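PDB 4QP0: endo-beta-mannanase from Rhizomucor miehei, which probably cleaves internal beta-1,4-mannosidic linkages at random in mannans, galactomannans and glucomannans, as a secreted family 5 glycoside hydrolase. Local coordinates for residues Q273-H278 / E316-D321; N74-N79 / D118-N123; Y258-S263 / D334-C339; W170-E175 / E204-I209. All blocks are in the same frame, centred on the assembly; numbering follows the deposited sequence.

The four contacts illustrate how chemistry follows position in a TIM barrel. Interactions 1, 2 and 4 are buried, and interaction 3 lies at the surface. Interaction 4 joins a barrel strand to the helix that follows it through purely apolar contacts. Interaction 1, on another sector of the wall, combines an apolar inner layer with a charged, water-bridged outer edge. Interaction 2 packs a hairpin outside the barrel strands on helix 116-124, through a methionine and a tyrosine with a sulfate at one edge. In interaction 3 two loops that follow barrel strands meet through an aromatic pair. It touches both interaction 1, W262 CZ3 lying 3.8 Å from W274 NE1, and interaction 4, Y258 CE2 lying 4.2 Å from E175 OE2.

Interaction 1: residues Q273-H278 / E316-D321; sequences QWIKDH and EDLAAD
K276 lays the aliphatic part of its side chain against the carboxylate of E316, with K276 CG 3.4 Å from E316 OE2. The lysine chain bends twice near its end (chi3 94°, chi4 -91°), and this curls it round the oxygen: K276 CE also lies 3.7 Å from E316 OE2. The ammonium group does not close a salt bridge, since K276 NZ and E316 OE2 remain 4.5 Å apart; any electrostatic attraction is therefore probably modest. E316 is itself folded at chi2 (-58°), which brings E316 CD against the lysine chain, 3.7 Å from K276 CG. Its other oxygen is tied to the helix backbone through a water that donates to both K276 O and E316 OE1. In TIM-barrel terms, helix 270-284 lies on the outer wall, and 316-321 carries the chain from the end of helix 299-315 into the start of strand 320-323. D317 makes the turn with a positive phi in a Schellman motif, and its carboxylate is held by K359 and Y20. Just beyond it, L318 directs its side chain toward helix 270-284 and replaces the polar edge with an apolar layer. Its CD1 reaches the backbone of the helix, 4.2 Å from H278 C, while CD2 is 4.5 Å from CG2 of I275. Both I275 and L318 also touch V313 of helix 299-315 and M291 of strand 289-294, and so fill the layer between helices and sheet. Q282, a turn further along helix 270-284, uses its amide to bind D317 O and A319 N on either side of L318.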
# COMPACT_ATOMS: atom_id res chain seq x y z
N GLN A 273 4.46 18.60 10.17
CA GLN A 273 3.23 19.25 9.71
C GLN A 273 2.41 18.35 8.77
O GLN A 273 1.19 18.38 8.79
CB GLN A 273 3.53 20.60 9.05
CG GLN A 273 2.29 21.39 8.65
CD GLN A 273 1.67 22.13 9.82
OE1 GLN A 273 2.21 23.14 10.26
NE2 GLN A 273 0.53 21.65 10.32
N TRP A 274 3.11 17.55 7.97
CA TRP A 274 2.47 16.64 7.01
C TRP A 274 1.66 15.56 7.69
O TRP A 274 0.54 15.25 7.26
CB TRP A 274 3.56 16.02 6.14
CG TRP A 274 3.11 15.07 5.05
CD1 TRP A 274 3.41 13.72 4.94
CD2 TRP A 274 2.33 15.39 3.85
NE1 TRP A 274 2.87 13.19 3.80
CE2 TRP A 274 2.20 14.13 3.10
CE3 TRP A 274 1.74 16.53 3.34
CZ2 TRP A 274 1.51 14.05 1.89
CZ3 TRP A 274 1.04 16.44 2.12
CH2 TRP A 274 0.93 15.23 1.42
N ILE A 275 2.23 14.98 8.76
CA ILE A 275 1.55 13.96 9.57
C ILE A 275 0.34 14.58 10.26
O ILE A 275 -0.79 14.10 10.10
CB ILE A 275 2.50 13.32 10.62
CG1 ILE A 275 3.66 12.59 9.94
CG2 ILE A 275 1.75 12.37 11.54
CD1 ILE A 275 4.91 12.50 10.78
N LYS A 276 0.57 15.64 11.04
CA LYS A 276 -0.49 16.37 11.73
C LYS A 276 -1.66 16.66 10.78
O LYS A 276 -2.82 16.45 11.14
CB LYS A 276 0.05 17.68 12.32
CG LYS A 276 0.96 17.52 13.53
CD LYS A 276 1.78 18.77 13.80
CE LYS A 276 1.13 19.70 14.81
NZ LYS A 276 0.25 20.72 14.17
N ASP A 277 -1.34 17.14 9.58
CA ASP A 277 -2.37 17.44 8.56
C ASP A 277 -3.22 16.23 8.17
O ASP A 277 -4.42 16.36 7.98
CB ASP A 277 -1.75 18.08 7.31
CG ASP A 277 -1.29 19.52 7.54
OD1 ASP A 277 -1.70 20.13 8.57
OD2 ASP A 277 -0.52 20.05 6.71
N HIS A 278 -2.60 15.06 8.07
CA HIS A 278 -3.35 13.83 7.81
C HIS A 278 -4.07 13.29 9.03
O HIS A 278 -5.17 12.74 8.89
CB HIS A 278 -2.48 12.78 7.15
CG HIS A 278 -1.99 13.17 5.78
ND1 HIS A 278 -2.62 12.80 4.66
CD2 HIS A 278 -0.91 13.95 5.38
CE1 HIS A 278 -1.97 13.31 3.59
NE2 HIS A 278 -0.93 14.02 4.04
N GLU A 316 -1.00 12.83 17.86
CA GLU A 316 -2.08 13.20 16.96
C GLU A 316 -3.15 12.12 16.90
O GLU A 316 -4.21 12.33 16.31
CB GLU A 316 -1.53 13.50 15.55
CG GLU A 316 -0.74 14.80 15.40
CD GLU A 316 -1.52 16.06 15.79
OE1 GLU A 316 -2.75 16.13 15.54
OE2 GLU A 316 -0.91 17.00 16.34
N ASP A 317 -2.86 10.97 17.51
CA ASP A 317 -3.78 9.83 17.59
C ASP A 317 -4.08 9.23 16.20
O ASP A 317 -5.21 8.79 15.91
CB ASP A 317 -5.07 10.24 18.32
CG ASP A 317 -5.58 9.16 19.26
OD1 ASP A 317 -4.90 8.88 20.27
OD2 ASP A 317 -6.67 8.61 19.00
N LEU A 318 -3.06 9.24 15.34
CA LEU A 318 -3.17 8.65 14.02
C LEU A 318 -3.35 7.16 14.20
O LEU A 318 -2.69 6.55 15.06
CB LEU A 318 -1.92 8.97 13.18
CG LEU A 318 -2.02 8.68 11.67
CD1 LEU A 318 -2.88 9.70 10.95
CD2 LEU A 318 -0.64 8.61 11.04
N ALA A 319 -4.23 6.57 13.38
CA ALA A 319 -4.63 5.17 13.54
C ALA A 319 -3.45 4.21 13.49
O ALA A 319 -3.33 3.32 14.34
CB ALA A 319 -5.68 4.78 12.50
N ALA A 320 -2.56 4.40 12.52
CA ALA A 320 -1.40 3.53 12.36
C ALA A 320 -0.39 4.09 11.39
O ALA A 320 -0.66 5.05 10.66
CB ALA A 320 -1.85 2.15 11.90
N ASP A 321 0.79 3.47 11.37
CA ASP A 321 1.84 3.84 10.43
C ASP A 321 2.67 2.61 10.08
O ASP A 321 2.79 1.69 10.89
CB ASP A 321 2.74 4.90 11.05
CG ASP A 321 3.34 4.44 12.37
OD1 ASP A 321 4.46 3.88 12.36
OD2 ASP A 321 2.66 4.62 13.41
O HOH W 1 -4.09 18.00 13.45

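Interaction 2: residues N74-N79 / D118-N123; sequences NKMVIN and DYYVKN. With SO4 (sulfate ion), chain B.
M76 and Y119 form a Met-aromatic contact between a beta hairpin and helix 116-124. The hairpin pairs strands 67-70 and 75-78, and N74 and K75 together face D70 in a G1 beta bulge. The sulfur contact is an oblique one: M76 SD stands 5.4 Å from the centroid of the Y119 ring, 72° off the ring normal. The methyl group meets the ring at its edge, near its plane, with M76 CE 4.0 Å from Y119 CD2. Two bends after CB (chi2 63°, chi3 75°) turn this methyl to the helix, where it also meets the neighbouring tyrosine, M76 CE lying 4.5 Å from Y120 CD1. One methionine tip is thus wedged between two consecutive aromatic residues, and its chain is further flanked by Q67 and W69 of the partner strand and S141 of helix 136-151.

Polar bonds hold the far ends of both tyrosines. Y120 OH is hydrogen-bonded to Q67 NE2 and Y119 OH to the backbone N of W69, so each phenol links the helix to strand 67-70 and fixes its ring beside the methionine. The hydroxyl of Y119 also donates to a sulfate, probably from the crystallisation liquor, which S61 OG binds too. That bond spans 2.8 Å from Y119 OH to sulfate O4, while K122 NZ stays 3.7 Å from sulfate O1.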
# COMPACT_ATOMS: atom_id res chain seq x y z
N ASN A 74 -4.12 -12.43 -27.74
CA ASN A 74 -4.64 -11.05 -27.59
C ASN A 74 -5.25 -10.78 -26.21
O ASN A 74 -6.08 -9.88 -26.06
CB ASN A 74 -5.67 -10.71 -28.70
CG ASN A 74 -5.09 -10.85 -30.09
OD1 ASN A 74 -3.98 -10.38 -30.38
ND2 ASN A 74 -5.85 -11.48 -30.99
N LYS A 75 -4.81 -11.54 -25.22
CA LYS A 75 -5.43 -11.51 -23.90
C LYS A 75 -4.44 -11.24 -22.78
O LYS A 75 -3.26 -11.58 -22.87
CB LYS A 75 -6.17 -12.84 -23.65
CG LYS A 75 -7.14 -12.85 -22.47
CD LYS A 75 -8.36 -11.97 -22.72
CE LYS A 75 -9.05 -11.61 -21.41
NZ LYS A 75 -10.18 -10.67 -21.62
N MET A 76 -4.93 -10.60 -21.72
CA MET A 76 -4.17 -10.50 -20.48
C MET A 76 -4.42 -11.78 -19.69
O MET A 76 -5.53 -12.01 -19.21
CB MET A 76 -4.59 -9.26 -19.67
CG MET A 76 -3.68 -8.95 -18.49
SD MET A 76 -1.97 -8.54 -18.91
CE MET A 76 -2.17 -6.87 -19.54
N VAL A 77 -3.39 -12.61 -19.59
CA VAL A 77 -3.51 -13.90 -18.91
C VAL A 77 -2.94 -13.87 -17.49
O VAL A 77 -2.01 -13.11 -17.20
CB VAL A 77 -2.90 -15.06 -19.74
CG1 VAL A 77 -3.61 -15.17 -21.09
CG2 VAL A 77 -1.40 -14.89 -19.94
N ILE A 78 -3.52 -14.71 -16.62
CA ILE A 78 -3.18 -14.73 -15.20
C ILE A 78 -2.49 -16.05 -14.83
O ILE A 78 -2.86 -17.11 -15.33
CB ILE A 78 -4.45 -14.53 -14.33
CG1 ILE A 78 -5.10 -13.17 -14.63
CG2 ILE A 78 -4.12 -14.67 -12.84
CD1 ILE A 78 -6.49 -12.99 -14.06
N ASN A 79 -1.50 -15.97 -13.93
CA ASN A 79 -0.68 -17.11 -13.55
C ASN A 79 -1.04 -17.74 -12.21
O ASN A 79 -0.68 -17.22 -11.15
CB ASN A 79 0.80 -16.72 -13.55
CG ASN A 79 1.73 -17.89 -13.33
OD1 ASN A 79 1.35 -19.05 -13.54
ND2 ASN A 79 2.96 -17.61 -12.90
N ASP A 118 1.45 0.85 -16.42
CA ASP A 118 2.03 1.09 -17.75
C ASP A 118 2.04 -0.18 -18.63
O ASP A 118 1.98 -0.10 -19.86
CB ASP A 118 3.43 1.71 -17.64
CG ASP A 118 3.41 3.22 -17.31
OD1 ASP A 118 2.31 3.82 -17.23
OD2 ASP A 118 4.50 3.81 -17.15
N TYR A 119 2.11 -1.35 -17.98
CA TYR A 119 2.05 -2.63 -18.68
C TYR A 119 0.70 -2.81 -19.38
O TYR A 119 0.65 -3.27 -20.53
CB TYR A 119 2.30 -3.79 -17.71
CG TYR A 119 2.63 -5.10 -18.38
CD1 TYR A 119 3.95 -5.56 -18.48
CD2 TYR A 119 1.62 -5.90 -18.93
CE1 TYR A 119 4.24 -6.76 -19.10
CE2 TYR A 119 1.91 -7.11 -19.55
CZ TYR A 119 3.22 -7.53 -19.63
OH TYR A 119 3.50 -8.72 -20.24
N TYR A 120 -0.37 -2.46 -18.68
CA TYR A 120 -1.72 -2.46 -19.23
C TYR A 120 -1.80 -1.53 -20.44
O TYR A 120 -2.31 -1.90 -21.49
CB TYR A 120 -2.73 -1.98 -18.19
CG TYR A 120 -3.02 -2.91 -17.03
CD1 TYR A 120 -4.15 -3.73 -17.03
CD2 TYR A 120 -2.20 -2.92 -15.89
CE1 TYR A 120 -4.45 -4.55 -15.96
CE2 TYR A 120 -2.49 -3.73 -14.81
CZ TYR A 120 -3.61 -4.55 -14.84
OH TYR A 120 -3.89 -5.36 -13.76
N VAL A 121 -1.29 -0.31 -20.27
CA VAL A 121 -1.39 0.75 -21.28
C VAL A 121 -0.64 0.40 -22.57
O VAL A 121 -1.17 0.60 -23.67
CB VAL A 121 -0.93 2.11 -20.72
CG1 VAL A 121 -1.15 3.22 -21.74
CG2 VAL A 121 -1.68 2.44 -19.44
N LYS A 122 0.58 -0.12 -22.42
CA LYS A 122 1.41 -0.52 -23.55
C LYS A 122 0.71 -1.60 -24.37
O LYS A 122 0.50 -1.44 -25.58
CB LYS A 122 2.76 -1.02 -23.05
CG LYS A 122 3.68 -1.60 -24.12
CD LYS A 122 4.96 -2.18 -23.54
CE LYS A 122 4.70 -3.21 -22.45
NZ LYS A 122 5.51 -4.45 -22.60
N ASN A 123 0.33 -2.69 -23.70
CA ASN A 123 -0.21 -3.88 -24.35
C ASN A 123 -1.65 -3.76 -24.87
O ASN A 123 -2.05 -4.51 -25.76
CB ASN A 123 -0.03 -5.11 -23.46
CG ASN A 123 1.43 -5.45 -23.24
OD1 ASN A 123 1.98 -5.23 -22.16
ND2 ASN A 123 2.08 -6.00 -24.26
S SO4 B . 6.95 -8.86 -21.21
O1 SO4 B . 6.07 -8.02 -22.05
O2 SO4 B . 7.91 -9.59 -22.06
O3 SO4 B . 7.69 -8.00 -20.26
O4 SO4 B . 6.10 -9.82 -20.46

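Interaction 3: residues Y258-S263 / D334-C339; sequences YPEAWS and DGFGIC
Y258 and F336 each place CG beside the backbone N and anti to the carbonyl carbon (chi1 -69° and -59°), and from these positions their rings meet between two loops. The pair is T-shaped: the edge of Y258 is directed at the face of F336, with planes at 76° and centroids 5.5 Å apart. Y258 CE1 lies over that face toward its rim, and Y258 CD1 is 4.1 Å from F336 CZ. Beside the pair, E260 OE1 approaches F336 CE1 at 4.3 Å, although it is hydrogen-bonded to S297 OG. The phenol of Y258 is likewise held elsewhere, by E293 of strand 289-294, and this holds the end of the ring in place. On the other loop, D334 OD1 accepts from F336 N at 2.9 Å in an Asx turn, with G335 at a positive phi. That turn sets the backbone from which the phenylalanine projects, and further along C339 is bonded to C330 in a disulfide. The two loops follow strands 253-257 and 320-323, which flank strand 289-294, and their meeting is a contact at the C-terminal rim of the barrel, the end where TIM-barrel enzymes carry their active sites.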
# COMPACT_ATOMS: atom_id res chain seq x y z
N TYR A 258 7.98 10.95 2.22
CA TYR A 258 9.32 10.93 1.63
C TYR A 258 9.84 12.35 1.39
O TYR A 258 9.74 12.88 0.26
CB TYR A 258 9.32 10.12 0.32
CG TYR A 258 9.13 8.63 0.53
CD1 TYR A 258 10.18 7.83 0.98
CD2 TYR A 258 7.89 8.03 0.30
CE1 TYR A 258 10.01 6.47 1.18
CE2 TYR A 258 7.72 6.67 0.50
CZ TYR A 258 8.78 5.90 0.94
OH TYR A 258 8.61 4.54 1.14
N PRO A 259 10.39 12.99 2.45
CA PRO A 259 10.82 14.39 2.34
C PRO A 259 11.99 14.62 1.38
O PRO A 259 12.05 15.67 0.75
CB PRO A 259 11.22 14.76 3.78
CG PRO A 259 11.46 13.46 4.47
CD PRO A 259 10.56 12.46 3.81
N GLU A 260 12.89 13.64 1.27
CA GLU A 260 14.05 13.74 0.37
C GLU A 260 13.63 13.70 -1.09
O GLU A 260 14.08 14.51 -1.89
CB GLU A 260 15.08 12.65 0.67
CG GLU A 260 15.67 12.73 2.07
CD GLU A 260 16.55 11.53 2.39
OE1 GLU A 260 16.01 10.43 2.62
OE2 GLU A 260 17.79 11.70 2.42
N ALA A 261 12.75 12.76 -1.43
CA ALA A 261 12.24 12.62 -2.79
C ALA A 261 11.43 13.84 -3.21
O ALA A 261 11.37 14.18 -4.39
CB ALA A 261 11.39 11.36 -2.91
N TRP A 262 10.81 14.49 -2.23
CA TRP A 262 9.92 15.62 -2.49
C TRP A 262 10.63 16.91 -2.22
O TRP A 262 10.06 17.99 -2.39
CB TRP A 262 8.66 15.51 -1.64
CG TRP A 262 7.91 14.21 -1.82
CD1 TRP A 262 8.03 13.29 -2.85
CD2 TRP A 262 6.86 13.66 -0.95
NE1 TRP A 262 7.18 12.23 -2.67
CE2 TRP A 262 6.45 12.39 -1.56
CE3 TRP A 262 6.26 14.06 0.24
CZ2 TRP A 262 5.47 11.59 -1.00
CZ3 TRP A 262 5.28 13.24 0.80
CH2 TRP A 262 4.89 12.03 0.19
N SER A 263 11.89 16.79 -1.82
CA SER A 263 12.76 17.91 -1.44
C SER A 263 12.12 18.86 -0.40
O SER A 263 11.95 20.06 -0.64
CB SER A 263 13.28 18.66 -2.68
OG SER A 263 12.21 19.13 -3.48
N ASP A 334 17.58 -0.57 -0.80
CA ASP A 334 17.45 0.65 -1.60
C ASP A 334 17.89 1.90 -0.83
O ASP A 334 17.76 3.01 -1.33
CB ASP A 334 16.02 0.81 -2.10
CG ASP A 334 15.00 1.02 -0.97
OD1 ASP A 334 15.34 0.87 0.23
OD2 ASP A 334 13.83 1.34 -1.29
N GLY A 335 18.40 1.72 0.38
CA GLY A 335 18.76 2.84 1.25
C GLY A 335 17.84 2.93 2.46
O GLY A 335 18.24 3.40 3.53
N PHE A 336 16.61 2.45 2.29
CA PHE A 336 15.61 2.51 3.35
C PHE A 336 15.47 1.21 4.14
O PHE A 336 14.71 1.14 5.11
CB PHE A 336 14.25 2.87 2.77
CG PHE A 336 14.21 4.20 2.05
CD1 PHE A 336 14.13 5.39 2.76
CD2 PHE A 336 14.21 4.24 0.66
CE1 PHE A 336 14.07 6.61 2.09
CE2 PHE A 336 14.15 5.45 -0.01
CZ PHE A 336 14.08 6.64 0.71
N GLY A 337 16.21 0.18 3.73
CA GLY A 337 16.13 -1.14 4.36
C GLY A 337 16.62 -1.14 5.80
O GLY A 337 17.73 -0.70 6.08
N ILE A 338 15.76 -1.62 6.69
CA ILE A 338 16.05 -1.77 8.12
C ILE A 338 16.00 -3.25 8.48
O ILE A 338 15.02 -3.93 8.17
CB ILE A 338 15.05 -0.97 8.99
CG1 ILE A 338 15.37 0.52 8.95
CG2 ILE A 338 15.06 -1.47 10.43
CD1 ILE A 338 14.30 1.42 9.54
N CYS A 339 17.05 -3.75 9.13
CA CYS A 339 17.09 -5.14 9.57
C CYS A 339 16.61 -5.23 11.01
O CYS A 339 16.66 -4.24 11.74
CB CYS A 339 18.51 -5.72 9.47
SG CYS A 339 19.44 -5.30 7.98

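Interaction 4: residues W170-E175 / E204-I209; sequences WEIANE and EYIKSI
I206 meets W170 and I172 with two different branches, joining strand 167-171 to helix 192-209 within a beta-alpha-beta unit of the TIM barrel; the helix connects this strand to its parallel neighbour 214-216. The isoleucine conformation explains the division. With chi1 at -66°, CG1 sits beside the backbone N and CG2 takes the place anti to it, which sends CG2 to the indole and leaves the longer branch for I172. I206 CG2 is 3.9 Å from W170 CD1, approaching its ring obliquely. The long branch, extended at chi2, carries the terminal methyl toward I172.

W170 has its CG beside the backbone N (chi1 -54°), and chi2 near 109° turns the five-membered ring to the helix, so that CD1 receives the methyl while the adjacent NE1 is hydrogen-bonded to D210 OD2, just beyond the helix. That bond satisfies a buried N-H and limits the rotation of the indole. H213 meets the same ring steeply, and L150 of helix 136-151 touches it as well. Between the two apolar residues, E171 points away from the helix, and its carboxylate forms a salt bridge with R53 and a hydrogen bond with T106. I172, the residue after the strand, also packs on W198, I199, I202 and S203 of the same helix. Here the end of the long branch makes its contact, I206 CD1 lying 4.3 Å from I172 CG1.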
# COMPACT_ATOMS: atom_id res chain seq x y z
N TRP A 170 -7.69 -4.52 1.03
CA TRP A 170 -7.19 -4.29 -0.34
C TRP A 170 -6.84 -2.86 -0.63
O TRP A 170 -7.54 -1.94 -0.22
CB TRP A 170 -8.25 -4.73 -1.34
CG TRP A 170 -8.71 -6.14 -1.12
CD1 TRP A 170 -9.94 -6.56 -0.65
CD2 TRP A 170 -7.93 -7.36 -1.34
NE1 TRP A 170 -9.99 -7.94 -0.57
CE2 TRP A 170 -8.81 -8.48 -0.97
CE3 TRP A 170 -6.65 -7.64 -1.80
CZ2 TRP A 170 -8.40 -9.80 -1.06
CZ3 TRP A 170 -6.24 -8.98 -1.90
CH2 TRP A 170 -7.10 -10.04 -1.54
N GLU A 171 -5.75 -2.66 -1.37
CA GLU A 171 -5.43 -1.35 -1.90
C GLU A 171 -5.48 -1.40 -3.41
O GLU A 171 -4.90 -2.30 -4.03
CB GLU A 171 -4.05 -0.89 -1.44
CG GLU A 171 -3.89 -0.87 0.07
CD GLU A 171 -2.81 0.09 0.51
OE1 GLU A 171 -1.69 0.07 -0.07
OE2 GLU A 171 -3.09 0.88 1.43
N ILE A 172 -6.16 -0.42 -4.00
CA ILE A 172 -6.37 -0.33 -5.45
C ILE A 172 -5.05 -0.30 -6.24
O ILE A 172 -4.81 -1.17 -7.09
CB ILE A 172 -7.21 0.92 -5.83
CG1 ILE A 172 -8.63 0.79 -5.27
CG2 ILE A 172 -7.22 1.12 -7.34
CD1 ILE A 172 -9.42 2.08 -5.24
N ALA A 173 -4.21 0.69 -5.95
CA ALA A 173 -2.93 0.86 -6.63
C ALA A 173 -1.94 1.60 -5.76
O ALA A 173 -2.32 2.38 -4.88
CB ALA A 173 -3.13 1.60 -7.94
N ASN A 174 -0.66 1.36 -6.01
CA ASN A 174 0.41 2.04 -5.30
C ASN A 174 0.68 3.42 -5.90
O ASN A 174 0.97 3.55 -7.09
CB ASN A 174 1.68 1.20 -5.30
CG ASN A 174 2.76 1.80 -4.45
OD1 ASN A 174 2.53 2.15 -3.29
ND2 ASN A 174 3.96 1.92 -5.02
N GLU A 175 0.53 4.44 -5.05
CA GLU A 175 0.87 5.84 -5.35
C GLU A 175 0.35 6.41 -6.68
O GLU A 175 1.13 7.02 -7.41
CB GLU A 175 2.39 6.05 -5.24
CG GLU A 175 2.98 5.62 -3.91
CD GLU A 175 4.47 5.93 -3.79
OE1 GLU A 175 5.16 5.97 -4.83
OE2 GLU A 175 4.94 6.12 -2.65
N GLU A 204 -15.66 0.44 -5.51
CA GLU A 204 -17.01 -0.13 -5.53
C GLU A 204 -17.02 -1.53 -6.13
O GLU A 204 -17.68 -2.42 -5.60
CB GLU A 204 -18.01 0.79 -6.24
CG GLU A 204 -18.54 1.91 -5.35
CD GLU A 204 -19.28 3.01 -6.10
OE1 GLU A 204 -19.46 2.90 -7.34
OE2 GLU A 204 -19.68 4.00 -5.45
N TYR A 205 -16.25 -1.74 -7.19
CA TYR A 205 -16.14 -3.08 -7.78
C TYR A 205 -15.56 -4.09 -6.77
O TYR A 205 -16.06 -5.21 -6.68
CB TYR A 205 -15.32 -3.08 -9.07
CG TYR A 205 -15.23 -4.44 -9.73
CD1 TYR A 205 -16.33 -5.00 -10.40
CD2 TYR A 205 -14.04 -5.19 -9.67
CE1 TYR A 205 -16.24 -6.25 -10.99
CE2 TYR A 205 -13.95 -6.44 -10.26
CZ TYR A 205 -15.05 -6.97 -10.92
OH TYR A 205 -14.96 -8.21 -11.51
N ILE A 206 -14.53 -3.69 -6.03
CA ILE A 206 -14.00 -4.52 -4.94
C ILE A 206 -15.10 -4.80 -3.91
O ILE A 206 -15.29 -5.95 -3.51
CB ILE A 206 -12.74 -3.92 -4.27
CG1 ILE A 206 -11.57 -3.89 -5.26
CG2 ILE A 206 -12.34 -4.70 -3.02
CD1 ILE A 206 -10.37 -3.09 -4.78
N LYS A 207 -15.83 -3.76 -3.51
CA LYS A 207 -16.88 -3.93 -2.50
C LYS A 207 -18.02 -4.88 -2.91
O LYS A 207 -18.58 -5.58 -2.05
CB LYS A 207 -17.44 -2.57 -2.06
CG LYS A 207 -16.51 -1.78 -1.15
CD LYS A 207 -16.36 -2.42 0.23
CE LYS A 207 -15.54 -1.51 1.14
NZ LYS A 207 -15.67 -1.91 2.57
N SER A 208 -18.35 -4.93 -4.20
CA SER A 208 -19.41 -5.81 -4.70
C SER A 208 -19.05 -7.29 -4.63
O SER A 208 -19.92 -8.12 -4.39
CB SER A 208 -19.85 -5.40 -6.13
OG SER A 208 -18.90 -5.77 -7.11
N ILE A 209 -17.78 -7.63 -4.85
CA ILE A 209 -17.31 -9.01 -4.62
C ILE A 209 -17.02 -9.29 -3.13
O ILE A 209 -17.47 -10.29 -2.57
CB ILE A 209 -16.04 -9.33 -5.44
CG1 ILE A 209 -16.28 -9.11 -6.95
CG2 ILE A 209 -15.56 -10.75 -5.15
CD1 ILE A 209 -17.01 -10.23 -7.66